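Local coordinates for peroxisomal fatty acid beta-oxidation multifunctional protein MFP2 (Arabidopsis thaliana, PDB 2WTB) that catalyses hydration of long-chain enoyl-CoA and dehydrogenation of 3-hydroxyacyl-CoA in peroxisomal fatty acid beta-oxidation during seed germination, at residues 290-295 / 650-655; 327-332 / 356-361; 408-413 / 421-426; 527-532 / 666-671; 559-564 / 636-641. One frame throughout, in Å; residues are numbered along the deposited sequence.

Interaction 1 (290-295 / 650-655); sequences FFSQRG and KAADLD
With CG set between the backbone N and the carbonyl carbon (chi1 64°), and with two further bends at chi3 and chi4, the chain of Lys-650 folds round until its ammonium meets the carbonyl of Gly-295. Ser-292, in the last turn of the helix that leads into Gly-295, keeps OG beside its backbone N (chi1 -68°) and lays it against the methyl of Ala-652. Lys-650 NZ donates to Gly-295 O over 2.9 Å, tilted 27° from the carbonyl plane. The same NZ forms a salt bridge with Asp-653 OD2 at 3.2 Å, reaching the oxygen from above the carboxylate plane. Lys-298 O is a further acceptor, so two carbonyls and a carboxylate grip the ammonium. Gly-295 O and Asp-653 OD1 come within 4.0 Å of each other, and the positive charge beside them probably eases that approach. Helix 281-294 is joined here to the start of helix 651-662: Lys-650 is the N-cap residue and Asp-653 lies in the first turn, where a carboxylate should suit the helix dipole. Asp-653 N also donates to Lys-650 O, closing that turn. Small side chains let the backbones come near, with Ser-292 CA 5.4 Å from Ala-652 CA. Ser-292 CB stands 3.8 Å from Ala-652 CB, and Ser-292 OG is nearer still to that methyl, at 3.1 Å. The polar need of OG is met within its own helix, by His-288 O one turn back. Farther along helix 651-662, Asp-655 OD1 accepts from the backbone N of Met-672 and of Phe-673, tying this helix to helix 671-678.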
# COMPACT_ATOMS: atom_id res chain seq x y z
N PHE A 290 4.91 -1.24 6.01
CA PHE A 290 5.13 0.18 5.76
C PHE A 290 6.53 0.44 5.22
O PHE A 290 6.70 1.08 4.18
CB PHE A 290 4.88 0.99 7.03
CG PHE A 290 5.39 2.40 6.96
CD1 PHE A 290 4.70 3.37 6.25
CD2 PHE A 290 6.56 2.76 7.62
CE1 PHE A 290 5.17 4.67 6.19
CE2 PHE A 290 7.03 4.06 7.56
CZ PHE A 290 6.34 5.01 6.84
N PHE A 291 7.54 -0.06 5.93
CA PHE A 291 8.93 0.13 5.52
C PHE A 291 9.27 -0.65 4.25
O PHE A 291 9.93 -0.13 3.35
CB PHE A 291 9.88 -0.26 6.66
CG PHE A 291 9.81 0.65 7.84
CD1 PHE A 291 10.59 1.79 7.90
CD2 PHE A 291 8.97 0.37 8.90
CE1 PHE A 291 10.52 2.64 8.99
CE2 PHE A 291 8.91 1.20 10.00
CZ PHE A 291 9.68 2.34 10.04
N SER A 292 8.83 -1.90 4.20
CA SER A 292 9.08 -2.76 3.05
C SER A 292 8.53 -2.17 1.76
O SER A 292 9.11 -2.33 0.69
CB SER A 292 8.50 -4.16 3.28
OG SER A 292 9.20 -4.84 4.30
N GLN A 293 7.40 -1.47 1.88
CA GLN A 293 6.84 -0.73 0.75
C GLN A 293 7.87 0.26 0.21
O GLN A 293 8.00 0.45 -1.00
CB GLN A 293 5.59 0.02 1.19
CG GLN A 293 5.29 1.26 0.36
CD GLN A 293 4.93 0.94 -1.07
OE1 GLN A 293 5.32 1.65 -1.99
NE2 GLN A 293 4.20 -0.15 -1.26
N ARG A 294 8.61 0.88 1.12
CA ARG A 294 9.59 1.90 0.76
C ARG A 294 10.86 1.32 0.13
O ARG A 294 11.45 1.93 -0.76
CB ARG A 294 9.97 2.72 1.99
CG ARG A 294 8.90 3.69 2.45
CD ARG A 294 9.46 4.57 3.55
NE ARG A 294 8.60 5.72 3.83
CZ ARG A 294 8.99 6.79 4.50
NH1 ARG A 294 10.24 6.87 4.95
NH2 ARG A 294 8.15 7.80 4.71
N GLY A 295 11.27 0.15 0.62
CA GLY A 295 12.57 -0.40 0.26
C GLY A 295 12.63 -1.19 -1.04
O GLY A 295 13.66 -1.77 -1.36
N LYS A 650 15.41 -9.03 -1.98
CA LYS A 650 15.33 -9.17 -0.54
C LYS A 650 13.96 -9.71 -0.13
O LYS A 650 12.97 -9.51 -0.83
CB LYS A 650 15.57 -7.82 0.13
CG LYS A 650 14.52 -6.78 -0.20
CD LYS A 650 14.88 -5.42 0.38
CE LYS A 650 15.82 -4.65 -0.54
NZ LYS A 650 15.14 -4.23 -1.80
N ALA A 651 13.92 -10.41 1.00
CA ALA A 651 12.68 -11.01 1.48
C ALA A 651 11.54 -10.00 1.51
O ALA A 651 10.42 -10.31 1.10
CB ALA A 651 12.89 -11.62 2.86
N ALA A 652 11.82 -8.80 1.99
CA ALA A 652 10.80 -7.77 2.14
C ALA A 652 10.12 -7.41 0.82
O ALA A 652 9.00 -6.90 0.81
CB ALA A 652 11.38 -6.53 2.80
N ASP A 653 10.80 -7.68 -0.29
CA ASP A 653 10.22 -7.45 -1.60
C ASP A 653 9.16 -8.51 -1.92
O ASP A 653 8.11 -8.21 -2.48
CB ASP A 653 11.29 -7.43 -2.69
CG ASP A 653 12.04 -6.11 -2.76
OD1 ASP A 653 11.57 -5.12 -2.15
OD2 ASP A 653 13.10 -6.06 -3.42
N LEU A 654 9.44 -9.75 -1.54
CA LEU A 654 8.48 -10.84 -1.71
C LEU A 654 7.21 -10.57 -0.91
O LEU A 654 6.10 -10.88 -1.36
CB LEU A 654 9.10 -12.17 -1.28
CG LEU A 654 10.21 -12.71 -2.19
CD1 LEU A 654 10.59 -14.12 -1.76
CD2 LEU A 654 9.76 -12.69 -3.64
N ASP A 655 7.37 -9.99 0.28
CA ASP A 655 6.23 -9.63 1.13
C ASP A 655 5.30 -8.68 0.40
O ASP A 655 4.12 -8.98 0.21
CB ASP A 655 6.71 -9.01 2.44
CG ASP A 655 7.42 -10.02 3.34
OD1 ASP A 655 7.10 -11.22 3.24
OD2 ASP A 655 8.28 -9.60 4.14

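Interaction 2 (327-332 / 356-361); sequences IATALI and KANLQS
Leu-359 reaches across to Thr-329 and Ile-332 with a different methyl for each, and this apolar half is the buried side of the contact. Its CD1 lies 4.0 Å from Thr-329 CG2, the two side chains running past one another in opposite senses, while CD2 meets Ile-332 CD1 at 4.3 Å. Thr-329 divides its branches between the two halves: CG2 stands anti to the backbone N and faces the leucine, whereas OG1 sits beside that N (chi1 -68°) and faces Asn-358. On this looser, partly exposed flank the asparagine crosses the threonine at about a right angle. Asn-358 ND2 points almost straight at Thr-329 OG1 (N-H...O 170°), but at 3.5 Å the bond is weak; the hydroxyl's stronger partner is Ser-325 O, one turn back in its own helix. The axes of the two segments approach to 10.1 Å and cross at -55°; Thr-329, Ile-332, Asn-358 and Leu-359 meet between them. Both helices belong to the NAD-binding domain, which is of Rossmann type. Val-355 of helix 345-361 also touches Thr-329 and Ile-332, His-455 touches Thr-329 and Asn-358, and helix 322-332 rests through Ala-328, Leu-331 and Ile-332 on strand 338-341.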
# COMPACT_ATOMS: atom_id res chain seq x y z
N ILE A 327 -2.39 -0.14 -19.82
CA ILE A 327 -1.13 0.59 -19.65
C ILE A 327 -1.29 2.04 -20.08
O ILE A 327 -1.03 2.96 -19.30
CB ILE A 327 0.00 -0.04 -20.48
CG1 ILE A 327 -0.03 -1.57 -20.37
CG2 ILE A 327 1.35 0.51 -20.05
CD1 ILE A 327 0.22 -2.08 -18.98
N ALA A 328 -1.72 2.23 -21.32
CA ALA A 328 -1.92 3.57 -21.87
C ALA A 328 -2.70 4.45 -20.91
O ALA A 328 -2.36 5.62 -20.71
CB ALA A 328 -2.62 3.48 -23.21
N THR A 329 -3.75 3.89 -20.31
CA THR A 329 -4.57 4.62 -19.35
C THR A 329 -3.72 5.14 -18.19
O THR A 329 -3.77 6.32 -17.85
CB THR A 329 -5.71 3.75 -18.80
OG1 THR A 329 -6.65 3.47 -19.85
CG2 THR A 329 -6.42 4.46 -17.66
N ALA A 330 -2.96 4.24 -17.58
CA ALA A 330 -2.10 4.59 -16.45
C ALA A 330 -1.10 5.68 -16.82
O ALA A 330 -0.81 6.57 -16.02
CB ALA A 330 -1.38 3.36 -15.94
N LEU A 331 -0.58 5.61 -18.04
CA LEU A 331 0.45 6.55 -18.50
C LEU A 331 -0.08 7.96 -18.73
O LEU A 331 0.45 8.93 -18.18
CB LEU A 331 1.14 6.02 -19.75
CG LEU A 331 2.14 4.87 -19.56
CD1 LEU A 331 2.49 4.22 -20.89
CD2 LEU A 331 3.39 5.37 -18.85
N ILE A 332 -1.13 8.09 -19.53
CA ILE A 332 -1.72 9.41 -19.81
C ILE A 332 -2.32 10.03 -18.55
O ILE A 332 -2.37 11.26 -18.42
CB ILE A 332 -2.79 9.35 -20.92
CG1 ILE A 332 -3.91 8.38 -20.54
CG2 ILE A 332 -2.17 8.97 -22.25
CD1 ILE A 332 -5.02 8.31 -21.56
N LYS A 356 -10.86 5.34 -23.48
CA LYS A 356 -11.89 6.32 -23.18
C LYS A 356 -12.91 5.77 -22.19
O LYS A 356 -13.35 6.48 -21.29
CB LYS A 356 -12.60 6.77 -24.46
N ALA A 357 -13.27 4.50 -22.36
CA ALA A 357 -14.22 3.85 -21.47
C ALA A 357 -13.68 3.79 -20.04
O ALA A 357 -14.44 3.94 -19.08
CB ALA A 357 -14.55 2.45 -21.98
N ASN A 358 -12.38 3.57 -19.92
CA ASN A 358 -11.74 3.50 -18.61
C ASN A 358 -11.73 4.86 -17.91
O ASN A 358 -11.79 4.94 -16.68
CB ASN A 358 -10.32 2.97 -18.73
CG ASN A 358 -10.27 1.51 -19.14
OD1 ASN A 358 -11.24 0.76 -18.93
ND2 ASN A 358 -9.15 1.09 -19.72
N LEU A 359 -11.66 5.92 -18.70
CA LEU A 359 -11.65 7.28 -18.16
C LEU A 359 -13.06 7.77 -17.86
O LEU A 359 -13.29 8.44 -16.85
CB LEU A 359 -10.94 8.24 -19.12
CG LEU A 359 -9.41 8.22 -19.10
CD1 LEU A 359 -8.86 6.91 -19.64
CD2 LEU A 359 -8.84 9.40 -19.89
N GLN A 360 -14.00 7.44 -18.73
CA GLN A 360 -15.39 7.84 -18.54
C GLN A 360 -15.98 7.17 -17.30
O GLN A 360 -16.89 7.70 -16.67
CB GLN A 360 -16.23 7.49 -19.78
CG GLN A 360 -15.89 8.33 -21.00
CD GLN A 360 -16.56 7.81 -22.26
OE1 GLN A 360 -17.12 6.71 -22.27
NE2 GLN A 360 -16.50 8.60 -23.33
N SER A 361 -15.46 5.99 -16.97
CA SER A 361 -15.93 5.24 -15.81
C SER A 361 -15.70 6.01 -14.51
O SER A 361 -16.61 6.14 -13.69
CB SER A 361 -15.23 3.88 -15.74
OG SER A 361 -15.71 3.11 -14.65

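Interaction 3 (408-413 / 421-426); sequences QIFADL and CILASN
Phe-410 against Leu-423 and Ser-425 is a buried, mainly apolar packing of helix on strand inside a beta-alpha-beta crossover: strand 394-397, helix 403-416, strand 422-425, part of the Rossmann-type NAD-binding domain. Helix and strand run nearly antiparallel, at 163°, with axes 10.1 Å apart, as expected when the chain turns back from helix to next strand. The phenylalanine ring does most of the bridging. Leu-423 O meets the ring at its edge: CE1 of Phe-410 comes to 3.2 Å from this oxygen, which lies near the ring plane, so an aromatic C-H points to the carbonyl. The same CE1 is 3.7 Å from Leu-423 CB, the two side chains passing in opposite directions. Phe-410 CZ touches Ser-425 CB at 3.8 Å. From within the helix, Leu-413 CD1 sits 3.8 Å above the centre of the Phe-410 ring and thus covers one face, while Leu-413 CB makes a wider contact with Leu-423 CG at 4.4 Å. Ser-425 presents only its CB to the ring. Its OG stands anti to the backbone N (chi1 166°) and is engaged by Glu-397 OE1 and Thr-427 N. Strand 422-425 lies in the sheet between parallel strands 394-397 and 445-450; Leu-413 touches Val-395 of the former, Phe-410 and Leu-423 touch Ile-445 of the latter, and Ile-435 of helix 432-435 packs against Phe-410 and Ser-425.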
# COMPACT_ATOMS: atom_id res chain seq x y z
N GLN A 408 9.48 -10.49 -33.67
CA GLN A 408 9.38 -9.63 -34.85
C GLN A 408 9.14 -8.18 -34.46
O GLN A 408 9.68 -7.26 -35.08
CB GLN A 408 8.27 -10.12 -35.78
CG GLN A 408 8.10 -9.28 -37.04
CD GLN A 408 9.36 -9.24 -37.88
OE1 GLN A 408 10.14 -10.19 -37.90
NE2 GLN A 408 9.56 -8.14 -38.60
N ILE A 409 8.33 -7.97 -33.43
CA ILE A 409 8.02 -6.62 -32.97
C ILE A 409 9.28 -5.92 -32.47
O ILE A 409 9.47 -4.73 -32.71
CB ILE A 409 6.96 -6.63 -31.86
CG1 ILE A 409 5.64 -7.18 -32.40
CG2 ILE A 409 6.76 -5.23 -31.29
CD1 ILE A 409 4.48 -7.03 -31.44
N PHE A 410 10.13 -6.66 -31.77
CA PHE A 410 11.37 -6.09 -31.25
C PHE A 410 12.42 -5.87 -32.34
O PHE A 410 13.33 -5.05 -32.19
CB PHE A 410 11.92 -6.94 -30.10
CG PHE A 410 11.34 -6.60 -28.77
CD1 PHE A 410 12.14 -6.09 -27.76
CD2 PHE A 410 9.98 -6.75 -28.53
CE1 PHE A 410 11.60 -5.76 -26.53
CE2 PHE A 410 9.44 -6.41 -27.30
CZ PHE A 410 10.25 -5.92 -26.30
N ALA A 411 12.29 -6.61 -33.43
CA ALA A 411 13.13 -6.38 -34.60
C ALA A 411 12.79 -5.02 -35.20
O ALA A 411 13.67 -4.21 -35.49
CB ALA A 411 12.95 -7.48 -35.62
N ASP A 412 11.49 -4.77 -35.37
CA ASP A 412 11.01 -3.49 -35.90
C ASP A 412 11.30 -2.36 -34.91
O ASP A 412 11.70 -1.27 -35.31
CB ASP A 412 9.51 -3.56 -36.19
CG ASP A 412 9.19 -4.51 -37.33
OD1 ASP A 412 10.11 -4.86 -38.10
OD2 ASP A 412 8.01 -4.91 -37.45
N LEU A 413 11.08 -2.63 -33.63
CA LEU A 413 11.34 -1.64 -32.59
C LEU A 413 12.77 -1.13 -32.70
O LEU A 413 13.01 0.07 -32.81
CB LEU A 413 11.10 -2.23 -31.21
CG LEU A 413 9.64 -2.38 -30.77
CD1 LEU A 413 9.57 -3.00 -29.38
CD2 LEU A 413 8.94 -1.04 -30.79
N CYS A 421 16.06 4.53 -26.80
CA CYS A 421 14.71 4.12 -26.44
C CYS A 421 14.67 2.79 -25.70
O CYS A 421 15.32 1.82 -26.10
CB CYS A 421 13.83 4.04 -27.70
SG CYS A 421 12.11 3.69 -27.37
N ILE A 422 13.90 2.74 -24.62
CA ILE A 422 13.76 1.53 -23.82
C ILE A 422 12.84 0.52 -24.50
O ILE A 422 11.73 0.86 -24.91
CB ILE A 422 13.24 1.84 -22.40
CG1 ILE A 422 14.28 2.65 -21.63
CG2 ILE A 422 12.92 0.55 -21.66
CD1 ILE A 422 13.80 3.14 -20.29
N LEU A 423 13.30 -0.72 -24.62
CA LEU A 423 12.54 -1.77 -25.27
C LEU A 423 11.89 -2.70 -24.25
O LEU A 423 12.33 -3.83 -24.04
CB LEU A 423 13.43 -2.56 -26.23
CG LEU A 423 13.65 -1.97 -27.63
CD1 LEU A 423 13.63 -0.45 -27.62
CD2 LEU A 423 14.95 -2.49 -28.24
N ALA A 424 10.82 -2.21 -23.62
CA ALA A 424 10.17 -2.94 -22.55
C ALA A 424 9.03 -3.82 -23.06
O ALA A 424 8.38 -3.50 -24.06
CB ALA A 424 9.66 -1.98 -21.49
N SER A 425 8.80 -4.94 -22.37
CA SER A 425 7.72 -5.85 -22.73
C SER A 425 6.84 -6.20 -21.54
O SER A 425 7.33 -6.37 -20.42
CB SER A 425 8.29 -7.14 -23.34
OG SER A 425 7.29 -8.14 -23.40
N ASN A 426 5.54 -6.30 -21.80
CA ASN A 426 4.57 -6.66 -20.78
C ASN A 426 4.33 -8.17 -20.77
O ASN A 426 3.37 -8.66 -20.16
CB ASN A 426 3.26 -5.90 -21.02
CG ASN A 426 2.15 -6.33 -20.09
OD1 ASN A 426 2.28 -6.26 -18.87
ND2 ASN A 426 1.04 -6.77 -20.66

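Interaction 4 (527-532 / 666-671); sequences SKFGMP and PYRGGI
Arg-668 lays its guanidinium almost parallel to the ring of Phe-529, the planes only 6° apart, with NE 3.2 Å above the ring plane and displaced toward the rim. The opposite face of the guanidinium is met by Tyr-667 CE2, 3.8 Å above its plane, so the flat group lies between two aromatic residues. Its edge serves Phe-529 a second time. Phe-529 O lies in the guanidinium plane and takes two hydrogen bonds side-on, from Arg-668 NH2 at 2.6 Å and from Arg-668 NE at 3.0 Å. The NH2 bond is the straighter (154° against 136°), while NE comes in nearly along the C=O axis. An arginine chain extended from CG to NE supplies the reach, and the double grip limits rotation of the group. Tyr-667 OH touches Gly-530 CA at 3.1 Å, a close approach to the glycine backbone. Phe-529 also meets Trp-674 edge-to-face and packs near Phe-632. Gly-530, with positive phi, is where the backbone leaves the end of helix 519-529 in the dehydrogenase C-terminal domain, so the arrangement is a helix C-terminus ended by a glycine, with the carbonyl of the residue before it taken by an arginine from a 3-10 segment.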
# COMPACT_ATOMS: atom_id res chain seq x y z
N SER A 527 -10.57 -17.09 2.80
CA SER A 527 -11.11 -15.74 2.67
C SER A 527 -11.18 -15.08 4.04
O SER A 527 -11.16 -13.85 4.15
CB SER A 527 -12.49 -15.76 2.02
OG SER A 527 -12.41 -16.13 0.66
N LYS A 528 -11.25 -15.90 5.08
CA LYS A 528 -11.29 -15.41 6.44
C LYS A 528 -9.87 -15.23 6.95
O LYS A 528 -9.61 -14.41 7.83
CB LYS A 528 -12.06 -16.38 7.35
CG LYS A 528 -12.21 -15.90 8.78
CD LYS A 528 -13.23 -16.74 9.54
CE LYS A 528 -12.82 -18.20 9.59
NZ LYS A 528 -13.82 -19.03 10.31
N PHE A 529 -8.95 -16.01 6.39
CA PHE A 529 -7.54 -15.91 6.74
C PHE A 529 -7.01 -14.51 6.49
O PHE A 529 -6.09 -14.06 7.16
CB PHE A 529 -6.73 -16.94 5.94
CG PHE A 529 -5.24 -16.80 6.11
CD1 PHE A 529 -4.65 -16.98 7.35
CD2 PHE A 529 -4.43 -16.49 5.03
CE1 PHE A 529 -3.28 -16.85 7.50
CE2 PHE A 529 -3.06 -16.37 5.17
CZ PHE A 529 -2.49 -16.55 6.41
N GLY A 530 -7.60 -13.82 5.51
CA GLY A 530 -7.19 -12.47 5.19
C GLY A 530 -7.23 -12.18 3.70
O GLY A 530 -7.29 -11.02 3.29
N MET A 531 -7.20 -13.23 2.89
CA MET A 531 -7.33 -13.09 1.45
C MET A 531 -8.67 -12.46 1.10
O MET A 531 -9.65 -12.65 1.82
CB MET A 531 -7.20 -14.45 0.76
CG MET A 531 -5.80 -15.05 0.85
SD MET A 531 -4.64 -14.21 -0.24
CE MET A 531 -3.08 -14.76 0.42
N PRO A 532 -8.72 -11.70 -0.00
CA PRO A 532 -9.95 -11.05 -0.44
C PRO A 532 -10.87 -12.05 -1.13
O PRO A 532 -11.99 -11.71 -1.51
CB PRO A 532 -9.46 -10.01 -1.45
CG PRO A 532 -7.96 -9.98 -1.32
CD PRO A 532 -7.58 -11.34 -0.85
N PRO A 666 -2.05 -7.80 4.89
CA PRO A 666 -1.00 -6.85 5.29
C PRO A 666 -0.63 -6.99 6.76
O PRO A 666 0.55 -6.94 7.10
CB PRO A 666 -1.66 -5.48 5.05
CG PRO A 666 -2.71 -5.74 4.03
CD PRO A 666 -3.22 -7.12 4.32
N TYR A 667 -1.62 -7.18 7.62
CA TYR A 667 -1.39 -7.32 9.05
C TYR A 667 -0.59 -8.57 9.40
O TYR A 667 -0.15 -8.75 10.53
CB TYR A 667 -2.71 -7.29 9.83
CG TYR A 667 -3.82 -8.07 9.17
CD1 TYR A 667 -4.72 -7.45 8.32
CD2 TYR A 667 -3.97 -9.43 9.41
CE1 TYR A 667 -5.74 -8.17 7.71
CE2 TYR A 667 -4.98 -10.16 8.80
CZ TYR A 667 -5.87 -9.52 7.96
OH TYR A 667 -6.88 -10.23 7.36
N ARG A 668 -0.40 -9.45 8.41
CA ARG A 668 0.43 -10.63 8.60
C ARG A 668 1.84 -10.41 8.05
O ARG A 668 2.65 -11.34 8.02
CB ARG A 668 -0.21 -11.86 7.98
CG ARG A 668 -1.59 -12.18 8.55
CD ARG A 668 -2.00 -13.61 8.27
NE ARG A 668 -3.43 -13.81 8.43
CZ ARG A 668 -4.03 -14.00 9.60
NH1 ARG A 668 -3.33 -14.02 10.72
NH2 ARG A 668 -5.35 -14.18 9.65
N GLY A 669 2.12 -9.18 7.62
CA GLY A 669 3.46 -8.79 7.22
C GLY A 669 3.88 -9.15 5.81
O GLY A 669 4.69 -8.44 5.20
N GLY A 670 3.34 -10.24 5.28
CA GLY A 670 3.72 -10.72 3.97
C GLY A 670 4.07 -12.19 4.01
O GLY A 670 4.32 -12.74 5.08
N ILE A 671 4.10 -12.83 2.85
CA ILE A 671 4.30 -14.28 2.77
C ILE A 671 5.56 -14.73 3.52
O ILE A 671 5.57 -15.80 4.13
CB ILE A 671 4.36 -14.76 1.31
CG1 ILE A 671 3.52 -16.03 1.12
CG2 ILE A 671 5.80 -15.00 0.87
CD1 ILE A 671 4.15 -17.27 1.68

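Interaction 5 (559-564 / 636-641); sequences SERTYK and VNEACR
Arg-561, Glu-638 and Arg-641 form a salt-bridge network in which two guanidinium groups stack and share one carboxylate. Arg-561 NH2 stands 2.7 Å from Glu-638 OE2 in the salt bridge and gives a weak, bent hydrogen bond to Glu-638 OE1 at 2.8 Å, one nitrogen thus facing both oxygens. The carboxylate meets the edge of the Arg-561 guanidinium, its plane turned 19° from it. Arg-641 NH1 adds a salt bridge to Glu-638 OE1 at 2.9 Å. The two guanidinium groups lie flat on each other, centres 4.0 Å apart and planes 9° from parallel, and the side chains slide past in opposite directions: Arg-561 NE sits over the centre of the Arg-641 group, while Arg-641 CD lies over the rim of the Arg-561 group. The shared carboxylate probably offsets the two positive charges. Glu-638 stands where both can use it because CG is anti to its backbone N (chi1 -168°) and the chain then bends at chi2; a kink at chi3 turns the Arg-561 group flat onto its neighbour. Outside this shell, Glu-638 OE2 also has a salt bridge to Arg-500 NE of helix 498-514, so three arginines surround one carboxylate and probably favour its ionised form. The network joins the loop after helix 544-557, in the C-terminal domain of the dehydrogenase, to helix 624-644. One turn before Arg-641, Asn-637 is held by hydrogen bonds from ND2 to Lys-699 O and from Cys-701 N to OD1, and that OD1 lies 4.0 Å above the face of the Arg-641 guanidinium opposite Arg-561.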
# COMPACT_ATOMS: atom_id res chain seq x y z
N SER A 559 7.67 -29.47 -13.80
CA SER A 559 6.76 -30.62 -13.82
C SER A 559 6.72 -31.41 -12.51
O SER A 559 5.65 -31.76 -12.02
CB SER A 559 7.09 -31.55 -14.99
OG SER A 559 8.45 -31.97 -14.93
N GLU A 560 7.90 -31.69 -11.95
CA GLU A 560 8.00 -32.51 -10.75
C GLU A 560 7.58 -31.77 -9.49
O GLU A 560 7.79 -32.25 -8.37
CB GLU A 560 9.42 -33.06 -10.59
N ARG A 561 6.97 -30.60 -9.66
CA ARG A 561 6.56 -29.77 -8.53
C ARG A 561 5.16 -29.21 -8.75
O ARG A 561 4.69 -28.39 -7.97
CB ARG A 561 7.54 -28.61 -8.34
CG ARG A 561 8.82 -28.97 -7.63
CD ARG A 561 9.91 -27.96 -7.94
NE ARG A 561 9.40 -26.59 -7.93
CZ ARG A 561 10.07 -25.54 -8.40
NH1 ARG A 561 11.28 -25.70 -8.91
NH2 ARG A 561 9.52 -24.33 -8.35
N THR A 562 4.50 -29.66 -9.81
CA THR A 562 3.19 -29.14 -10.16
C THR A 562 2.15 -30.25 -10.28
O THR A 562 2.49 -31.42 -10.43
CB THR A 562 3.23 -28.34 -11.48
OG1 THR A 562 3.59 -29.21 -12.56
CG2 THR A 562 4.26 -27.21 -11.40
N TYR A 563 0.88 -29.86 -10.22
CA TYR A 563 -0.22 -30.80 -10.39
C TYR A 563 -1.26 -30.27 -11.37
O TYR A 563 -1.95 -29.30 -11.08
CB TYR A 563 -0.88 -31.11 -9.04
CG TYR A 563 -2.00 -32.12 -9.15
CD1 TYR A 563 -1.73 -33.47 -9.26
CD2 TYR A 563 -3.33 -31.71 -9.15
CE1 TYR A 563 -2.75 -34.40 -9.36
CE2 TYR A 563 -4.36 -32.62 -9.25
CZ TYR A 563 -4.06 -33.97 -9.35
OH TYR A 563 -5.08 -34.89 -9.46
N LYS A 564 -1.35 -30.92 -12.52
CA LYS A 564 -2.31 -30.53 -13.55
C LYS A 564 -3.67 -31.17 -13.30
O LYS A 564 -3.96 -32.26 -13.81
CB LYS A 564 -1.79 -30.90 -14.94
N VAL A 636 5.19 -20.57 0.59
CA VAL A 636 6.40 -20.19 1.32
C VAL A 636 7.58 -20.91 0.70
O VAL A 636 8.62 -20.32 0.43
CB VAL A 636 6.32 -20.57 2.81
CG1 VAL A 636 7.66 -20.34 3.49
CG2 VAL A 636 5.22 -19.80 3.51
N ASN A 637 7.40 -22.21 0.49
CA ASN A 637 8.43 -23.05 -0.11
C ASN A 637 8.93 -22.46 -1.43
O ASN A 637 10.14 -22.44 -1.69
CB ASN A 637 7.88 -24.46 -0.34
CG ASN A 637 8.98 -25.48 -0.57
OD1 ASN A 637 10.14 -25.24 -0.25
ND2 ASN A 637 8.60 -26.63 -1.11
N GLU A 638 8.00 -21.97 -2.24
CA GLU A 638 8.33 -21.43 -3.55
C GLU A 638 8.97 -20.05 -3.42
O GLU A 638 9.89 -19.71 -4.15
CB GLU A 638 7.08 -21.36 -4.43
CG GLU A 638 7.37 -21.09 -5.89
CD GLU A 638 8.22 -22.18 -6.53
OE1 GLU A 638 8.01 -23.36 -6.20
OE2 GLU A 638 9.08 -21.85 -7.37
N ALA A 639 8.47 -19.27 -2.47
CA ALA A 639 9.02 -17.95 -2.18
C ALA A 639 10.50 -18.08 -1.81
O ALA A 639 11.30 -17.21 -2.15
CB ALA A 639 8.25 -17.28 -1.06
N CYS A 640 10.84 -19.16 -1.12
CA CYS A 640 12.21 -19.40 -0.70
C CYS A 640 13.11 -19.75 -1.88
O CYS A 640 14.25 -19.31 -1.95
CB CYS A 640 12.27 -20.50 0.36
SG CYS A 640 11.61 -20.00 1.96
N ARG A 641 12.58 -20.54 -2.82
CA ARG A 641 13.29 -20.83 -4.05
C ARG A 641 13.58 -19.52 -4.78
O ARG A 641 14.71 -19.27 -5.21
CB ARG A 641 12.45 -21.74 -4.95
CG ARG A 641 12.17 -23.12 -4.38
CD ARG A 641 11.55 -24.03 -5.44
NE ARG A 641 11.41 -25.41 -4.99
CZ ARG A 641 10.29 -25.91 -4.47
NH1 ARG A 641 9.22 -25.15 -4.34
NH2 ARG A 641 10.25 -27.18 -4.09

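Overall arrangement
Interactions 1, 4 and 5 form one connected group, centres 16 to 22 Å apart: Asp-655 of interaction 1 packs on Gly-669 and Gly-670 of interaction 4, Leu-654 on Ala-639 of interaction 5, and Ile-671 of interaction 4 on Val-636 and Ala-639. Successive helices 624-644 and 651-662 link 5 to 1. Interactions 2 and 3 lie apart in the NAD-binding domain, centres 22 Å from each other and about 30 Å from interaction 1. Along the chain 290-295 opens first; 2 and 3 follow in series within its loop, 5 nests inside 4, and 1 and 4 cross. Interaction 1 thus ties helix 281-294 to helix 651-662 across 354 intervening residues, which include interactions 2 and 3.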